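Peptidoglycan-N-acetylmuramic acid deacetylase PdaC (Bacillus subtilis subsp. subtilis str. 168, PDB 6H8N) removes acetyl groups from N-acetylmuramic acid residues of peptidoglycan, giving lysozyme resistance, and also deacylates chitin oligomers, through the C-terminal polysaccharide deacetylase domain held in this chain. Local coordinates at residues P131-D136 and I156-I161; T141-V146 and A169-K174; D18-A23 and F41-S46. The protein carries 1 engineered substitution. All coordinates share one frame; numbering follows the deposited sequence.

Interaction 1: P131-D136 and I156-I161. With PO4 (phosphate ion), chain D.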
loop_
_atom_site.group_PDB
_atom_site.type_symbol
_atom_site.label_atom_id
_atom_site.label_comp_id
_atom_site.label_asym_id
_atom_site.label_seq_id
_atom_site.Cartn_x
_atom_site.Cartn_y
_atom_site.Cartn_z
ATOM N N PRO A 131 -9.888 -6.715 -5.496
ATOM C CA PRO A 131 -10.838 -7.830 -5.371
ATOM C C PRO A 131 -12.066 -7.502 -4.550
ATOM O O PRO A 131 -12.879 -8.398 -4.296
ATOM C CB PRO A 131 -10.000 -8.898 -4.669
ATOM C CG PRO A 131 -9.067 -8.090 -3.798
ATOM C CD PRO A 131 -8.713 -6.887 -4.616
ATOM N N GLU A 132 -12.201 -6.275 -4.085
ATOM C CA GLU A 132 -13.352 -5.854 -3.305
ATOM C C GLU A 132 -13.554 -6.758 -2.089
ATOM O O GLU A 132 -14.636 -7.307 -1.845
ATOM C CB GLU A 132 -14.599 -5.784 -4.185
ATOM C CG GLU A 132 -14.412 -4.902 -5.410
ATOM C CD GLU A 132 -15.708 -4.616 -6.134
ATOM O OE1 GLU A 132 -16.273 -5.544 -6.758
ATOM O OE2 GLU A 132 -16.170 -3.467 -6.074
ATOM N N ASP A 133 -12.491 -6.912 -1.299
ATOM C CA ASP A 133 -12.535 -7.800 -0.142
ATOM C C ASP A 133 -13.456 -7.295 0.962
ATOM O O ASP A 133 -13.785 -8.067 1.871
ATOM C CB ASP A 133 -11.119 -8.061 0.379
ATOM C CG ASP A 133 -10.427 -6.807 0.863
ATOM O OD1 ASP A 133 -11.012 -5.708 0.758
ATOM O OD2 ASP A 133 -9.337 -6.912 1.413
ATOM N N TRP A 134 -13.902 -6.033 0.891
ATOM C CA TRP A 134 -14.919 -5.515 1.802
ATOM C C TRP A 134 -16.301 -6.041 1.431
ATOM O O TRP A 134 -17.191 -6.103 2.290
ATOM C CB TRP A 134 -14.923 -3.972 1.774
ATOM C CG TRP A 134 -15.151 -3.412 0.409
ATOM C CD1 TRP A 134 -14.189 -3.047 -0.517
ATOM C CD2 TRP A 134 -16.411 -3.175 -0.229
ATOM N NE1 TRP A 134 -14.785 -2.629 -1.674
ATOM C CE2 TRP A 134 -16.145 -2.680 -1.526
ATOM C CE3 TRP A 134 -17.747 -3.330 0.169
ATOM C CZ2 TRP A 134 -17.164 -2.339 -2.415
ATOM C CZ3 TRP A 134 -18.741 -2.987 -0.716
ATOM C CH2 TRP A 134 -18.449 -2.505 -1.993
ATOM N N LYS A 135 -16.493 -6.382 0.165
ATOM C CA LYS A 135 -17.777 -6.804 -0.372
ATOM C C LYS A 135 -17.911 -8.320 -0.345
ATOM O O LYS A 135 -18.931 -8.852 0.105
ATOM C CB LYS A 135 -17.905 -6.306 -1.810
ATOM C CG LYS A 135 -19.232 -6.649 -2.490
ATOM C CD LYS A 135 -19.291 -5.979 -3.862
ATOM C CE LYS A 135 -20.502 -6.420 -4.679
ATOM N NZ LYS A 135 -20.606 -5.658 -5.963
ATOM N N ASP A 136 -16.884 -9.017 -0.809
ATOM C CA ASP A 136 -16.849 -10.477 -0.836
ATOM C C ASP A 136 -15.852 -10.918 0.234
ATOM O O ASP A 136 -14.665 -11.109 -0.032
ATOM C CB ASP A 136 -16.466 -10.944 -2.225
ATOM C CG ASP A 136 -17.445 -10.461 -3.288
ATOM O OD1 ASP A 136 -18.647 -10.358 -2.974
ATOM O OD2 ASP A 136 -16.997 -10.215 -4.427
ATOM N N ILE A 156 -1.818 -4.155 -6.231
ATOM C CA ILE A 156 -2.989 -4.851 -5.699
ATOM C C ILE A 156 -3.454 -4.136 -4.444
ATOM O O ILE A 156 -2.635 -3.768 -3.596
ATOM C CB ILE A 156 -2.642 -6.317 -5.370
ATOM C CG1 ILE A 156 -2.237 -7.074 -6.638
ATOM C CG2 ILE A 156 -3.811 -7.009 -4.698
ATOM C CD1 ILE A 156 -1.485 -8.366 -6.378
ATOM N N LEU A 157 -4.772 -3.980 -4.295
ATOM C CA LEU A 157 -5.392 -3.418 -3.089
ATOM C C LEU A 157 -6.065 -4.503 -2.262
ATOM O O LEU A 157 -6.987 -5.172 -2.741
ATOM C CB LEU A 157 -6.425 -2.365 -3.478
ATOM C CG LEU A 157 -7.361 -1.846 -2.382
ATOM C CD1 LEU A 157 -6.553 -1.204 -1.261
ATOM C CD2 LEU A 157 -8.393 -0.887 -2.961
ATOM N N ILE A 158 -5.637 -4.648 -1.010
ATOM C CA ILE A 158 -6.304 -5.467 -0.001
ATOM C C ILE A 158 -6.528 -4.576 1.215
ATOM O O ILE A 158 -5.732 -3.666 1.483
ATOM C CB ILE A 158 -5.408 -6.679 0.358
ATOM C CG1 ILE A 158 -5.235 -7.577 -0.875
ATOM C CG2 ILE A 158 -5.953 -7.453 1.559
ATOM C CD1 ILE A 158 -4.205 -8.658 -0.738
ATOM N N HIS A 159 -7.611 -4.799 1.951
ATOM C CA HIS A 159 -7.879 -4.017 3.159
ATOM C C HIS A 159 -7.512 -4.860 4.373
ATOM O O HIS A 159 -8.155 -5.877 4.635
ATOM C CB HIS A 159 -9.341 -3.567 3.165
ATOM C CG HIS A 159 -9.691 -2.744 1.961
ATOM N ND1 HIS A 159 -10.088 -3.299 0.761
ATOM C CD2 HIS A 159 -9.621 -1.406 1.739
ATOM C CE1 HIS A 159 -10.277 -2.341 -0.132
ATOM N NE2 HIS A 159 -9.998 -1.183 0.437
ATOM N N ASP A 160 -6.474 -4.456 5.123
ATOM C CA ASP A 160 -5.875 -5.323 6.157
ATOM C C ASP A 160 -6.585 -5.232 7.492
ATOM O O ASP A 160 -5.926 -5.239 8.536
ATOM C CB ASP A 160 -4.357 -5.108 6.325
ATOM C CG ASP A 160 -3.973 -3.699 6.764
ATOM O OD1 ASP A 160 -4.451 -2.737 6.145
ATOM O OD2 ASP A 160 -3.139 -3.575 7.715
ATOM N N ILE A 161 -7.914 -5.172 7.488
ATOM C CA ILE A 161 -8.716 -5.105 8.701
ATOM C C ILE A 161 -9.680 -6.276 8.839
ATOM O O ILE A 161 -10.428 -6.332 9.819
ATOM C CB ILE A 161 -9.466 -3.761 8.788
ATOM C CG1 ILE A 161 -10.376 -3.554 7.580
ATOM C CG2 ILE A 161 -8.448 -2.630 8.903
ATOM C CD1 ILE A 161 -11.353 -2.403 7.759
HETATM P P PO4 D . -10.715 2.171 0.385
HETATM O O1 PO4 D . -12.257 1.991 0.340
HETATM O O2 PO4 D . -10.124 1.265 -0.681
HETATM O O3 PO4 D . -10.264 1.654 1.710
HETATM O O4 PO4 D . -10.389 3.621 0.217
HETATM O O HOH W 1 -9.939 -5.076 -1.969
#
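The imidazole of His-159 is met on a face by Leu-157 and at its edge by Asp-133 and a phosphate ion. CD1 of Leu-157 lies 3.8 Å above the ring plane of His-159, offset toward the rim. Trp-134 approaches in an offset edge-to-face pair, its edge toward the face of His-159, with planes at 79°. The nearest atoms of this pair, Trp-134 CD1 and His-159 CE1, are 4.0 Å apart. On one face of the indole lies CB of Lys-135.

Both carboxylate oxygens of Asp-133 hold His-159. OD1 of Asp-133 accepts from ND1 of His-159 at 2.6 Å. It is met on the syn side, and the bond is somewhat bent, at 153°. OD2 of Asp-133 takes the backbone N of His-159 at 2.8 Å through its syn lone pair, in a nearly straight bond. The chi1 of Asp-133 (62°) places CG between the backbone N and the carbonyl carbon, from where the carboxylate reaches both donors. Ser-165 OG is also hydrogen-bonded to OD2.

This is a His-carboxylate pair at the active site of a NodB-type deacetylase, where strand 155-159 brings His-159 to the active site. By similarity, His-159 is the proton donor and Asp-133 raises its pKa. With ND1 gripped by Asp-133, NE2 of His-159 is turned to the phosphate, donating to its O2 at 2.7 Å in an almost straight bond. The ion probably came from the crystallisation liquor. Tyr-109 N also binds it, and zinc lies nearby.

Away from the ring the packing is plainer. CG2 of Ile-158 comes within 3.4 Å of Asp-133 OD2, the two side chains crossing at about a right angle. A water bridges the backbones, accepting from Asp-133 N and donating to Leu-157 O. Pro-131 sets CD 3.1 Å from that same carbonyl oxygen of Leu-157.

Interaction 2: T141-V146 and A169-K174; sequences TIVDRV and ADEIIK
Ile-172 and Val-146 cross at about a right angle where helices 139-149 and 163-178 pack together. The end of the isoleucine does most of the touching. CD1 of Ile-172 sits 3.8 Å from CB of Val-146, and the CG2 branch of the valine is equally near. The other branch, CG1 of Val-146, lies 3.9 Å from CG2 of Ile-172. The chi1 of Ile-172 (-71°) puts CG1 anti to the carbonyl carbon, and CD1 extends from there to the valine. Further back, CG1 of Ile-172 rests 4.1 Å from CA of Val-143.

Val-143 also meets Glu-171, again at about a right angle. The glutamate chain is extended and passes across both methyls of the valine. OE2 of Glu-171 comes within 3.7 Å of Val-143 CG1, while OE1 lies nearer CG2.

The short helical segments run in broadly the same direction, 31° apart, with axes 9.3 Å from each other. They belong to helices that flank strand 155-159 in the chain, and Ile-142 joins this packing to Asp-133.

A water donates to Asp-144 OD1 and, weakly, to Glu-171 OE2. The two acids have salt-bridge partners within their own helices, Lys-140 for Asp-144 and Lys-175 for Glu-171. No direct hydrogen bond links the segments, so what holds them to each other is mainly the fit of methyl groups, while the carboxylates answer lysines of their own helices.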
loop_
_atom_site.group_PDB
_atom_site.type_symbol
_atom_site.label_atom_id
_atom_site.label_comp_id
_atom_site.label_asym_id
_atom_site.label_seq_id
_atom_site.Cartn_x
_atom_site.Cartn_y
_atom_site.Cartn_z
ATOM N N THR A 141 -12.550 -16.405 -2.653
ATOM C CA THR A 141 -12.988 -15.431 -3.648
ATOM C C THR A 141 -11.935 -14.343 -3.834
ATOM O O THR A 141 -11.621 -13.964 -4.963
ATOM C CB THR A 141 -14.326 -14.819 -3.237
ATOM O OG1 THR A 141 -15.329 -15.846 -3.209
ATOM C CG2 THR A 141 -14.769 -13.735 -4.211
ATOM N N ILE A 142 -11.391 -13.840 -2.729
ATOM C CA ILE A 142 -10.350 -12.813 -2.790
ATOM C C ILE A 142 -9.097 -13.354 -3.471
ATOM O O ILE A 142 -8.533 -12.712 -4.368
ATOM C CB ILE A 142 -10.047 -12.287 -1.377
ATOM C CG1 ILE A 142 -11.286 -11.655 -0.745
ATOM C CG2 ILE A 142 -8.889 -11.295 -1.410
ATOM C CD1 ILE A 142 -11.205 -11.595 0.751
ATOM N N VAL A 143 -8.619 -14.527 -3.035
ATOM C CA VAL A 143 -7.419 -15.111 -3.622
ATOM C C VAL A 143 -7.581 -15.266 -5.122
ATOM O O VAL A 143 -6.698 -14.902 -5.909
ATOM C CB VAL A 143 -7.101 -16.463 -2.960
ATOM C CG1 VAL A 143 -5.988 -17.176 -3.694
ATOM C CG2 VAL A 143 -6.741 -16.298 -1.510
ATOM N N ASP A 144 -8.702 -15.851 -5.548
ATOM C CA ASP A 144 -8.851 -16.158 -6.963
ATOM C C ASP A 144 -8.944 -14.888 -7.797
ATOM O O ASP A 144 -8.383 -14.833 -8.897
ATOM C CB ASP A 144 -10.043 -17.088 -7.205
ATOM C CG ASP A 144 -9.773 -18.499 -6.732
ATOM O OD1 ASP A 144 -8.688 -18.761 -6.186
ATOM O OD2 ASP A 144 -10.675 -19.364 -6.888
ATOM N N ARG A 145 -9.627 -13.859 -7.297
ATOM C CA ARG A 145 -9.706 -12.596 -8.028
ATOM C C ARG A 145 -8.312 -11.986 -8.187
ATOM O O ARG A 145 -7.913 -11.569 -9.286
ATOM C CB ARG A 145 -10.653 -11.620 -7.312
ATOM C CG ARG A 145 -12.138 -11.941 -7.424
ATOM C CD ARG A 145 -13.061 -10.854 -6.811
ATOM N NE ARG A 145 -13.177 -9.684 -7.693
ATOM C CZ ARG A 145 -14.082 -8.706 -7.579
ATOM N NH1 ARG A 145 -14.089 -7.707 -8.455
ATOM N NH2 ARG A 145 -14.975 -8.701 -6.598
ATOM N N VAL A 146 -7.539 -11.955 -7.107
ATOM C CA VAL A 146 -6.197 -11.389 -7.192
ATOM C C VAL A 146 -5.311 -12.223 -8.110
ATOM O O VAL A 146 -4.615 -11.690 -8.986
ATOM C CB VAL A 146 -5.576 -11.238 -5.794
ATOM C CG1 VAL A 146 -4.094 -10.877 -5.894
ATOM C CG2 VAL A 146 -6.348 -10.212 -4.982
ATOM N N ALA A 169 -4.409 -12.821 2.018
ATOM C CA ALA A 169 -3.100 -12.234 1.754
ATOM C C ALA A 169 -1.985 -13.244 1.962
ATOM O O ALA A 169 -1.008 -13.249 1.208
ATOM C CB ALA A 169 -2.876 -11.009 2.642
ATOM N N ASP A 170 -2.082 -14.092 2.988
ATOM C CA ASP A 170 -1.047 -15.111 3.170
ATOM C C ASP A 170 -0.935 -16.007 1.950
ATOM O O ASP A 170 0.173 -16.288 1.475
ATOM C CB ASP A 170 -1.325 -15.957 4.408
ATOM C CG ASP A 170 -0.260 -17.028 4.618
ATOM O OD1 ASP A 170 0.851 -16.699 5.068
ATOM O OD2 ASP A 170 -0.516 -18.215 4.291
ATOM N N GLU A 171 -2.072 -16.490 1.444
ATOM C CA GLU A 171 -2.066 -17.370 0.287
ATOM C C GLU A 171 -1.583 -16.639 -0.960
ATOM O O GLU A 171 -0.837 -17.208 -1.767
ATOM C CB GLU A 171 -3.462 -17.971 0.090
ATOM C CG GLU A 171 -3.552 -18.883 -1.103
ATOM C CD GLU A 171 -4.793 -19.728 -1.156
ATOM O OE1 GLU A 171 -5.561 -19.745 -0.185
ATOM O OE2 GLU A 171 -4.985 -20.364 -2.206
ATOM N N ILE A 172 -1.989 -15.377 -1.137
ATOM C CA ILE A 172 -1.531 -14.581 -2.277
ATOM C C ILE A 172 -0.023 -14.389 -2.222
ATOM O O ILE A 172 0.674 -14.519 -3.230
ATOM C CB ILE A 172 -2.292 -13.246 -2.321
ATOM C CG1 ILE A 172 -3.757 -13.479 -2.728
ATOM C CG2 ILE A 172 -1.599 -12.235 -3.229
ATOM C CD1 ILE A 172 -4.655 -12.358 -2.312
ATOM N N ILE A 173 0.490 -14.039 -1.051
ATOM C CA ILE A 173 1.931 -13.851 -0.893
ATOM C C ILE A 173 2.674 -15.134 -1.246
ATOM O O ILE A 173 3.671 -15.121 -1.976
ATOM C CB ILE A 173 2.246 -13.376 0.531
ATOM C CG1 ILE A 173 1.765 -11.929 0.726
ATOM C CG2 ILE A 173 3.754 -13.509 0.833
ATOM C CD1 ILE A 173 1.627 -11.515 2.172
ATOM N N LYS A 174 2.187 -16.271 -0.750
ATOM C CA LYS A 174 2.831 -17.547 -1.063
ATOM C C LYS A 174 2.798 -17.834 -2.561
ATOM O O LYS A 174 3.817 -18.201 -3.164
ATOM C CB LYS A 174 2.152 -18.676 -0.312
ATOM C CG LYS A 174 2.824 -20.020 -0.574
ATOM C CD LYS A 174 2.082 -21.175 0.067
ATOM C CE LYS A 174 2.895 -22.469 0.013
ATOM N NZ LYS A 174 4.151 -22.370 0.823
HETATM O O HOH W 2 -7.952 -20.499 -4.026
#

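Interaction 3: D18-A23 and F41-S46; sequences DGPNPA and FFVLGS. With ZN (zinc ion), chain C.
Asp-18 meets the end of strand 40-43 through its backbone and the zinc ion through its side chain. Asp-18 N donates to Phe-42 O at 3.1 Å, with an angle of 164° at the hydrogen. This bond is close to straight at the acceptor as well. The CB of Asp-18 points away from 41-46. With chi1 at -64°, CG stands beside the backbone N, and OD1 of Asp-18 binds zinc at 1.9 Å. OD2 of Asp-18 is much farther from the metal, so the carboxylate binds through one oxygen. His-68 and His-72 bind the same ion, giving the Asp-His-His metal site of this deacetylase family. Asp-18 O lies 3.6 Å from CD1 of Leu-44.

Gly-19 continues the backbone pairing. Gly-19 O accepts from Leu-44 N at 3.0 Å, in a bond nearly in line with the carbonyl. The same oxygen of Gly-19 is approached by the CA of Val-43, 3.2 Å away, in a CA-H...O contact. Gly-19 O is thus met by two successive residues of 41-46.

These bonds carry on the parallel pairing of strands 11-17 and 40-43. The two strands and helix 22-35 form a beta-alpha-beta unit. The metal ligand therefore sits at the C-terminal end of a strand, in the connection that leads into the helix.

Pro-20 follows a cis peptide bond. Its ring lies obliquely against Val-43, with CD of Pro-20 4.0 Å from CB of the valine. Val-48 of helix 45-50 touches both of these side chains. After Pro-20 the chain enters helix 22-35. Asn-21 occupies the N-cap position of that helix, and its OD1 and the O of Pro-20 are both hydrogen-bonded to Arg-47 NH1.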
loop_
_atom_site.group_PDB
_atom_site.type_symbol
_atom_site.label_atom_id
_atom_site.label_comp_id
_atom_site.label_asym_id
_atom_site.label_seq_id
_atom_site.Cartn_x
_atom_site.Cartn_y
_atom_site.Cartn_z
ATOM N N ASP A 18 -6.208 0.644 5.453
ATOM C CA ASP A 18 -7.197 0.786 6.533
ATOM C C ASP A 18 -6.692 0.368 7.898
ATOM O O ASP A 18 -7.378 0.615 8.892
ATOM C CB ASP A 18 -8.536 0.083 6.273
ATOM C CG ASP A 18 -9.280 0.653 5.116
ATOM O OD1 ASP A 18 -8.932 1.742 4.658
ATOM O OD2 ASP A 18 -10.201 -0.052 4.624
ATOM N N GLY A 19 -5.513 -0.217 7.974
ATOM C CA GLY A 19 -4.917 -0.574 9.253
ATOM C C GLY A 19 -4.183 0.620 9.853
ATOM O O GLY A 19 -4.283 1.746 9.360
ATOM N N PRO A 20 -3.391 0.387 10.897
ATOM C CA PRO A 20 -3.094 -0.942 11.444
ATOM C C PRO A 20 -4.220 -1.543 12.257
ATOM O O PRO A 20 -5.017 -0.847 12.891
ATOM C CB PRO A 20 -1.903 -0.678 12.367
ATOM C CG PRO A 20 -2.014 0.751 12.730
ATOM C CD PRO A 20 -2.577 1.434 11.534
ATOM N N ASN A 21 -4.271 -2.872 12.241
ATOM C CA ASN A 21 -5.162 -3.648 13.093
ATOM C C ASN A 21 -4.345 -4.850 13.528
ATOM O O ASN A 21 -4.168 -5.789 12.738
ATOM C CB ASN A 21 -6.389 -4.088 12.305
ATOM C CG ASN A 21 -7.378 -4.784 13.160
ATOM O OD1 ASN A 21 -7.711 -4.293 14.225
ATOM N ND2 ASN A 21 -7.843 -5.953 12.732
ATOM N N PRO A 22 -3.817 -4.867 14.754
ATOM C CA PRO A 22 -2.836 -5.919 15.096
ATOM C C PRO A 22 -3.216 -7.331 14.682
ATOM O O PRO A 22 -2.394 -8.026 14.077
ATOM C CB PRO A 22 -2.674 -5.743 16.607
ATOM C CG PRO A 22 -2.848 -4.277 16.813
ATOM C CD PRO A 22 -3.914 -3.854 15.823
ATOM N N ALA A 23 -4.442 -7.773 14.968
ATOM C CA ALA A 23 -4.781 -9.165 14.734
ATOM C C ALA A 23 -4.603 -9.545 13.274
ATOM O O ALA A 23 -4.178 -10.666 12.968
ATOM C CB ALA A 23 -6.206 -9.444 15.199
ATOM N N PHE A 41 1.733 -0.150 3.297
ATOM C CA PHE A 41 0.569 -0.059 4.172
ATOM C C PHE A 41 0.103 1.385 4.187
ATOM O O PHE A 41 0.853 2.275 4.609
ATOM C CB PHE A 41 0.934 -0.530 5.580
ATOM C CG PHE A 41 1.252 -1.990 5.649
ATOM C CD1 PHE A 41 2.508 -2.462 5.328
ATOM C CD2 PHE A 41 0.262 -2.912 5.995
ATOM C CE1 PHE A 41 2.781 -3.840 5.354
ATOM C CE2 PHE A 41 0.525 -4.274 6.011
ATOM C CZ PHE A 41 1.790 -4.734 5.707
ATOM N N PHE A 42 -1.127 1.613 3.731
ATOM C CA PHE A 42 -1.747 2.930 3.737
ATOM C C PHE A 42 -2.616 2.990 4.980
ATOM O O PHE A 42 -3.676 2.355 5.057
ATOM C CB PHE A 42 -2.512 3.143 2.437
ATOM C CG PHE A 42 -1.599 3.320 1.263
ATOM C CD1 PHE A 42 -1.105 4.568 0.957
ATOM C CD2 PHE A 42 -1.176 2.224 0.504
ATOM C CE1 PHE A 42 -0.221 4.747 -0.102
ATOM C CE2 PHE A 42 -0.296 2.401 -0.560
ATOM C CZ PHE A 42 0.161 3.670 -0.866
ATOM N N VAL A 43 -2.135 3.727 5.962
ATOM C CA VAL A 43 -2.625 3.657 7.339
ATOM C C VAL A 43 -3.535 4.838 7.646
ATOM O O VAL A 43 -3.357 5.959 7.147
ATOM C CB VAL A 43 -1.466 3.578 8.365
ATOM C CG1 VAL A 43 -0.625 2.321 8.127
ATOM C CG2 VAL A 43 -0.607 4.817 8.330
ATOM N N LEU A 44 -4.504 4.568 8.520
ATOM C CA LEU A 44 -5.375 5.588 9.081
ATOM C C LEU A 44 -4.709 6.201 10.303
ATOM O O LEU A 44 -4.269 5.481 11.195
ATOM C CB LEU A 44 -6.712 4.972 9.484
ATOM C CG LEU A 44 -7.640 4.711 8.310
ATOM C CD1 LEU A 44 -8.812 3.862 8.753
ATOM C CD2 LEU A 44 -8.165 5.990 7.702
ATOM N N GLY A 45 -4.647 7.531 10.347
ATOM C CA GLY A 45 -4.035 8.187 11.491
ATOM C C GLY A 45 -4.661 7.783 12.815
ATOM O O GLY A 45 -3.962 7.582 13.803
ATOM N N SER A 46 -5.992 7.664 12.858
ATOM C CA SER A 46 -6.644 7.261 14.107
ATOM C C SER A 46 -6.153 5.896 14.585
ATOM O O SER A 46 -5.965 5.667 15.786
ATOM C CB SER A 46 -8.159 7.276 13.925
ATOM O OG SER A 46 -8.575 6.383 12.907
HETATM ZN ZN ZN C . -9.600 2.738 3.119
#

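In the fold
All three contacts are largely buried, but their chemistry differs. Interactions 1 and 3 reach the same parallel sheet, at strands 155-159 and 40-43, and their centres are about 14 Å apart. They meet at the active site, where His-159 CD2 lies 3.2 Å from Asp-18 OD2. Both are polar, but interaction 1 depends on side-chain carboxylate bonds and interaction 3 on backbone bonds. Interaction 2 is apolar helix packing farther from the centre of the chain. It touches interaction 1 through Arg-145, whose NH2 lies near carboxylates of Glu-132 and Asp-136. Interactions 2 and 3 do not touch; about 8 Å separates their nearest atoms.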